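Local coordinates for hydrolase (Rhizobium meliloti, PDB 5HOE), which probably hydrolyses ester bonds as an octameric carbohydrate acetylesterase of the SGNH (GDSL-like) hydrolase family, at residues A[101-106]-A[123-128]; A[149-154]-A[192-197]. All blocks are in the same frame, centred on the assembly; numbering follows the deposited sequence.

Interaction 1: residues A[101-106]-A[123-128]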
loop_
_atom_site.group_PDB
_atom_site.type_symbol
_atom_site.label_atom_id
_atom_site.label_comp_id
_atom_site.label_asym_id
_atom_site.label_seq_id
_atom_site.Cartn_x
_atom_site.Cartn_y
_atom_site.Cartn_z
ATOM N N VAL A 101 23.934 -21.540 -8.173
ATOM C CA VAL A 101 22.814 -21.520 -7.245
ATOM C C VAL A 101 21.964 -22.736 -7.560
ATOM O O VAL A 101 21.558 -22.922 -8.710
ATOM C CB VAL A 101 21.991 -20.230 -7.371
ATOM C CG1 VAL A 101 20.837 -20.235 -6.400
ATOM C CG2 VAL A 101 22.869 -19.016 -7.118
ATOM N N ILE A 102 21.755 -23.588 -6.552
ATOM C CA ILE A 102 20.876 -24.751 -6.648
ATOM C C ILE A 102 19.563 -24.385 -5.970
ATOM O O ILE A 102 19.564 -23.959 -4.809
ATOM C CB ILE A 102 21.501 -25.986 -5.969
ATOM C CG1 ILE A 102 22.896 -26.256 -6.543
ATOM C CG2 ILE A 102 20.598 -27.212 -6.158
ATOM C CD1 ILE A 102 23.664 -27.363 -5.860
ATOM N N ILE A 103 18.448 -24.539 -6.687
ATOM C CA ILE A 103 17.129 -24.159 -6.193
ATOM C C ILE A 103 16.251 -25.395 -6.174
ATOM O O ILE A 103 15.933 -25.945 -7.236
ATOM C CB ILE A 103 16.468 -23.084 -7.066
ATOM C CG1 ILE A 103 17.430 -21.917 -7.329
ATOM C CG2 ILE A 103 15.213 -22.592 -6.369
ATOM C CD1 ILE A 103 16.867 -20.836 -8.248
ATOM N N MET A 104 15.832 -25.822 -4.979
ATOM C CA MET A 104 14.883 -26.924 -4.843
ATOM C C MET A 104 13.684 -26.390 -4.055
ATOM O O MET A 104 13.717 -26.329 -2.822
ATOM C CB MET A 104 15.489 -28.167 -4.184
ATOM C CG MET A 104 14.497 -29.355 -4.229
ATOM S SD MET A 104 15.132 -31.005 -3.806
ATOM C CE MET A 104 15.769 -30.565 -2.221
ATOM N N LEU A 105 12.638 -25.981 -4.774
ATOM C CA LEU A 105 11.429 -25.425 -4.173
ATOM C C LEU A 105 10.249 -25.833 -5.035
ATOM O O LEU A 105 10.412 -26.216 -6.198
ATOM C CB LEU A 105 11.502 -23.891 -4.136
ATOM C CG LEU A 105 12.428 -23.262 -3.114
ATOM C CD1 LEU A 105 12.608 -21.748 -3.316
ATOM C CD2 LEU A 105 11.932 -23.590 -1.725
ATOM N N GLY A 106 9.048 -25.668 -4.477
ATOM C CA GLY A 106 7.815 -25.890 -5.197
ATOM C C GLY A 106 6.827 -26.744 -4.427
ATOM O O GLY A 106 5.603 -26.625 -4.604
ATOM N N ASN A 123 6.315 -21.327 -12.993
ATOM C CA ASN A 123 6.559 -19.914 -13.274
ATOM C C ASN A 123 7.167 -19.190 -12.067
ATOM O O ASN A 123 7.960 -18.254 -12.239
ATOM C CB ASN A 123 5.270 -19.237 -13.723
ATOM C CG ASN A 123 5.518 -17.901 -14.368
ATOM O OD1 ASN A 123 6.283 -17.794 -15.334
ATOM N ND2 ASN A 123 4.855 -16.870 -13.859
ATOM N N GLY A 124 6.812 -19.609 -10.847
ATOM C CA GLY A 124 7.461 -19.068 -9.660
ATOM C C GLY A 124 8.918 -19.469 -9.559
ATOM O O GLY A 124 9.774 -18.654 -9.193
ATOM N N MET A 125 9.217 -20.728 -9.864
ATOM C CA MET A 125 10.606 -21.133 -10.043
ATOM C C MET A 125 11.290 -20.269 -11.098
ATOM O O MET A 125 12.449 -19.862 -10.924
ATOM C CB MET A 125 10.682 -22.618 -10.411
ATOM C CG MET A 125 12.088 -23.117 -10.676
ATOM S SD MET A 125 13.224 -23.025 -9.230
ATOM C CE MET A 125 12.660 -24.386 -8.206
ATOM N N GLY A 126 10.581 -19.954 -12.185
ATOM C CA GLY A 126 11.169 -19.114 -13.213
ATOM C C GLY A 126 11.531 -17.739 -12.692
ATOM O O GLY A 126 12.548 -17.168 -13.092
ATOM N N LYS A 127 10.699 -17.186 -11.800
ATOM C CA LYS A 127 11.027 -15.913 -11.165
ATOM C C LYS A 127 12.356 -16.011 -10.427
ATOM O O LYS A 127 13.198 -15.104 -10.518
ATOM C CB LYS A 127 9.904 -15.502 -10.200
ATOM C CG LYS A 127 10.110 -14.157 -9.564
ATOM C CD LYS A 127 9.000 -13.811 -8.610
ATOM C CE LYS A 127 9.191 -12.415 -8.041
ATOM N NZ LYS A 127 8.168 -12.070 -6.996
ATOM N N LEU A 128 12.562 -17.104 -9.685
ATOM C CA LEU A 128 13.805 -17.265 -8.938
ATOM C C LEU A 128 14.993 -17.423 -9.880
ATOM O O LEU A 128 16.051 -16.841 -9.650
ATOM C CB LEU A 128 13.701 -18.461 -7.982
ATOM C CG LEU A 128 12.577 -18.432 -6.951
ATOM C CD1 LEU A 128 12.512 -19.746 -6.177
ATOM C CD2 LEU A 128 12.773 -17.229 -6.039
#
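M125 starts out with CG anti to its backbone N (chi1 177°) and then bends twice, at chi2 and chi3, which swings the thioether off the helix toward I103 and L105. I103 answers with CG2, the branch that stands anti to its own N, while CG1 lies beside that nitrogen and carries CD1 to L128 CB at 4.0 Å. The sulfur M125 SD rests 3.5 Å from I103 CG2, the two side chains sliding past each other in opposite directions. Beyond it the methyl M125 CE reaches the backbone, 3.5 Å from L105 O. L128 supplies the second half of the helix surface: its CD1 lies 3.9 Å from I103 CG2 and presses closer still on L105 CD1, at 3.5 Å, tighter than usual van der Waals contact, where the two leucines meet at about a right angle. No hydrogen bond joins the two segments; they meet through apolar packing. L105 N is buried here with no partner in the model, whereas L105 O is hydrogen-bonded to the hydroxyl of Y182.

In the alpha/beta/alpha sandwich of SGNH hydrolases, helix 118-133 belongs to the crossover between parallel strands 100-104 and 147-152. M125 also touches V150 on strand 147-152, and L128 leans on S85 and L88 of helix 84-95.

Interaction 2: residues A[149-154]-A[192-197]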
loop_
_atom_site.group_PDB
_atom_site.type_symbol
_atom_site.label_atom_id
_atom_site.label_comp_id
_atom_site.label_asym_id
_atom_site.label_seq_id
_atom_site.Cartn_x
_atom_site.Cartn_y
_atom_site.Cartn_z
ATOM N N LEU A 149 21.101 -24.369 -11.177
ATOM C CA LEU A 149 20.608 -25.739 -11.265
ATOM C C LEU A 149 19.217 -25.766 -10.643
ATOM O O LEU A 149 19.073 -25.588 -9.430
ATOM C CB LEU A 149 21.551 -26.709 -10.568
ATOM C CG LEU A 149 21.071 -28.160 -10.486
ATOM C CD1 LEU A 149 20.848 -28.789 -11.872
ATOM C CD2 LEU A 149 22.052 -28.983 -9.661
ATOM N N VAL A 150 18.199 -25.973 -11.482
ATOM C CA VAL A 150 16.821 -26.146 -11.028
ATOM C C VAL A 150 16.640 -27.603 -10.623
ATOM O O VAL A 150 16.941 -28.512 -11.405
ATOM C CB VAL A 150 15.837 -25.772 -12.153
ATOM C CG1 VAL A 150 14.400 -26.100 -11.759
ATOM C CG2 VAL A 150 15.974 -24.289 -12.514
ATOM N N VAL A 151 16.132 -27.844 -9.420
ATOM C CA VAL A 151 15.881 -29.198 -8.930
ATOM C C VAL A 151 14.395 -29.353 -8.696
ATOM O O VAL A 151 13.814 -28.654 -7.852
ATOM C CB VAL A 151 16.662 -29.497 -7.639
ATOM C CG1 VAL A 151 16.412 -30.925 -7.140
ATOM C CG2 VAL A 151 18.149 -29.275 -7.882
ATOM N N ALA A 152 13.780 -30.280 -9.417
ATOM C CA ALA A 152 12.401 -30.609 -9.113
ATOM C C ALA A 152 12.380 -31.506 -7.881
ATOM O O ALA A 152 13.109 -32.512 -7.836
ATOM C CB ALA A 152 11.724 -31.325 -10.286
ATOM N N PRO A 153 11.603 -31.170 -6.856
ATOM C CA PRO A 153 11.544 -32.015 -5.663
ATOM C C PRO A 153 10.849 -33.330 -5.972
ATOM O O PRO A 153 10.111 -33.438 -6.964
ATOM C CB PRO A 153 10.721 -31.164 -4.682
ATOM C CG PRO A 153 9.829 -30.356 -5.588
ATOM C CD PRO A 153 10.674 -30.029 -6.783
ATOM N N PRO A 154 11.064 -34.364 -5.157
ATOM C CA PRO A 154 10.346 -35.619 -5.382
ATOM C C PRO A 154 8.873 -35.434 -5.099
ATOM O O PRO A 154 8.482 -34.587 -4.271
ATOM C CB PRO A 154 10.998 -36.585 -4.375
ATOM C CG PRO A 154 11.459 -35.721 -3.266
ATOM C CD PRO A 154 11.851 -34.385 -3.909
ATOM N N GLU A 192 20.528 -25.311 -15.956
ATOM C CA GLU A 192 20.664 -26.748 -15.733
ATOM C C GLU A 192 19.462 -27.284 -14.967
ATOM O O GLU A 192 18.761 -26.540 -14.290
ATOM C CB GLU A 192 21.945 -27.048 -14.956
ATOM C CG GLU A 192 23.224 -26.460 -15.577
ATOM C CD GLU A 192 23.576 -27.063 -16.921
ATOM O OE1 GLU A 192 23.349 -28.276 -17.127
ATOM O OE2 GLU A 192 24.099 -26.323 -17.780
ATOM N N PHE A 193 19.230 -28.598 -15.086
ATOM C CA PHE A 193 18.066 -29.242 -14.491
ATOM C C PHE A 193 18.402 -30.616 -13.919
ATOM O O PHE A 193 19.165 -31.385 -14.523
ATOM C CB PHE A 193 16.931 -29.437 -15.504
ATOM C CG PHE A 193 15.776 -30.227 -14.954
ATOM C CD1 PHE A 193 14.957 -29.688 -13.973
ATOM C CD2 PHE A 193 15.512 -31.511 -15.405
ATOM C CE1 PHE A 193 13.906 -30.406 -13.443
ATOM C CE2 PHE A 193 14.454 -32.237 -14.877
ATOM C CZ PHE A 193 13.634 -31.671 -13.905
ATOM N N PHE A 194 17.793 -30.933 -12.768
ATOM C CA PHE A 194 17.917 -32.249 -12.135
ATOM C C PHE A 194 16.593 -32.639 -11.499
ATOM O O PHE A 194 16.041 -31.875 -10.705
ATOM C CB PHE A 194 19.026 -32.275 -11.074
ATOM C CG PHE A 194 19.122 -33.587 -10.356
ATOM C CD1 PHE A 194 19.513 -34.730 -11.039
ATOM C CD2 PHE A 194 18.781 -33.705 -9.013
ATOM C CE1 PHE A 194 19.586 -35.950 -10.387
ATOM C CE2 PHE A 194 18.855 -34.919 -8.377
ATOM C CZ PHE A 194 19.251 -36.037 -9.061
ATOM N N ALA A 195 16.070 -33.810 -11.863
ATOM C CA ALA A 195 14.833 -34.320 -11.274
ATOM C C ALA A 195 15.168 -35.181 -10.055
ATOM O O ALA A 195 15.666 -36.301 -10.184
ATOM C CB ALA A 195 14.039 -35.126 -12.293
ATOM N N ALA A 196 14.903 -34.661 -8.857
ATOM C CA ALA A 196 15.200 -35.458 -7.670
ATOM C C ALA A 196 14.462 -36.793 -7.701
ATOM O O ALA A 196 14.997 -37.808 -7.236
ATOM C CB ALA A 196 14.864 -34.667 -6.404
ATOM N N GLY A 197 13.248 -36.822 -8.253
ATOM C CA GLY A 197 12.453 -38.039 -8.301
ATOM C C GLY A 197 13.004 -39.129 -9.202
ATOM O O GLY A 197 12.501 -40.257 -9.144
HETATM O O HOH W 1 11.540 -34.837 -9.313
#
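V151 and F194 point the same way from neighbouring strands, V151 CG1 meeting the ring at its edge, 4.1 Å from F194 CD2. L149 shares that face of the sheet; it extends CG opposite its own nitrogen (chi1 175°), and from there CD1 is carried over strand 192-195, 4.0 Å from F194 CB and close to the backbone of F193. On the other face, the F193 ring leans across to strand 147-152, where A152 CB sits at its edge, near the ring plane, 3.9 Å from F193 CE1. V150 CG1 adds a looser touch on the same ring. Cutting F193 back to an alanine removes the ring and is likely to leave A152 CB and V150 CG1 without their aromatic neighbour, opening a gap on this face.

Between the two apolar layers the strands run parallel, 20° apart, joined by backbone hydrogen bonds. V150 holds two of them: its N-H reaches E192 O nearly straight (166°), the donor standing above the carbonyl plane, and its O accepts F194 N almost head-on to the carbonyl. A152 N donates to F194 O, and A152 O accepts A196 N at 3.0 Å, in the carbonyl plane. Past A196, whose CB packs on P154 CD, a water accepts from G197 N at 2.8 Å and donates to P153 O.

The two strands are parallel neighbours linked through helix 171-189, a beta-alpha-beta crossover of the SGNH alpha/beta/alpha sandwich, and strand 192-195 is outermost on this side of the sheet within the chain. Helix 212-229 covers the L149-F194 face through L218, A221 and I222 on F194, while helix 171-189 lies over the V150-F193 face, with Y182 touching both.

How the interactions relate
Following the chain, strand 100-104 comes first, and interaction 1 closes when helix 118-133 folds back onto it. The chain then enters strand 147-152, passes through helices 162-167 and 171-189, and returns with strand 192-195 to close interaction 2. The two loops are in series, neither enclosing nor crossing the other. They meet in the sheet, where strands 100-104 and 147-152 are neighbours: V101 O and I103 O probably accept hydrogen bonds from L149 N and V151 N, and V151 packs against I102 and M104. Interaction 1 thus secures a covering helix, and interaction 2 adds the edge strand, to one continuous parallel sheet.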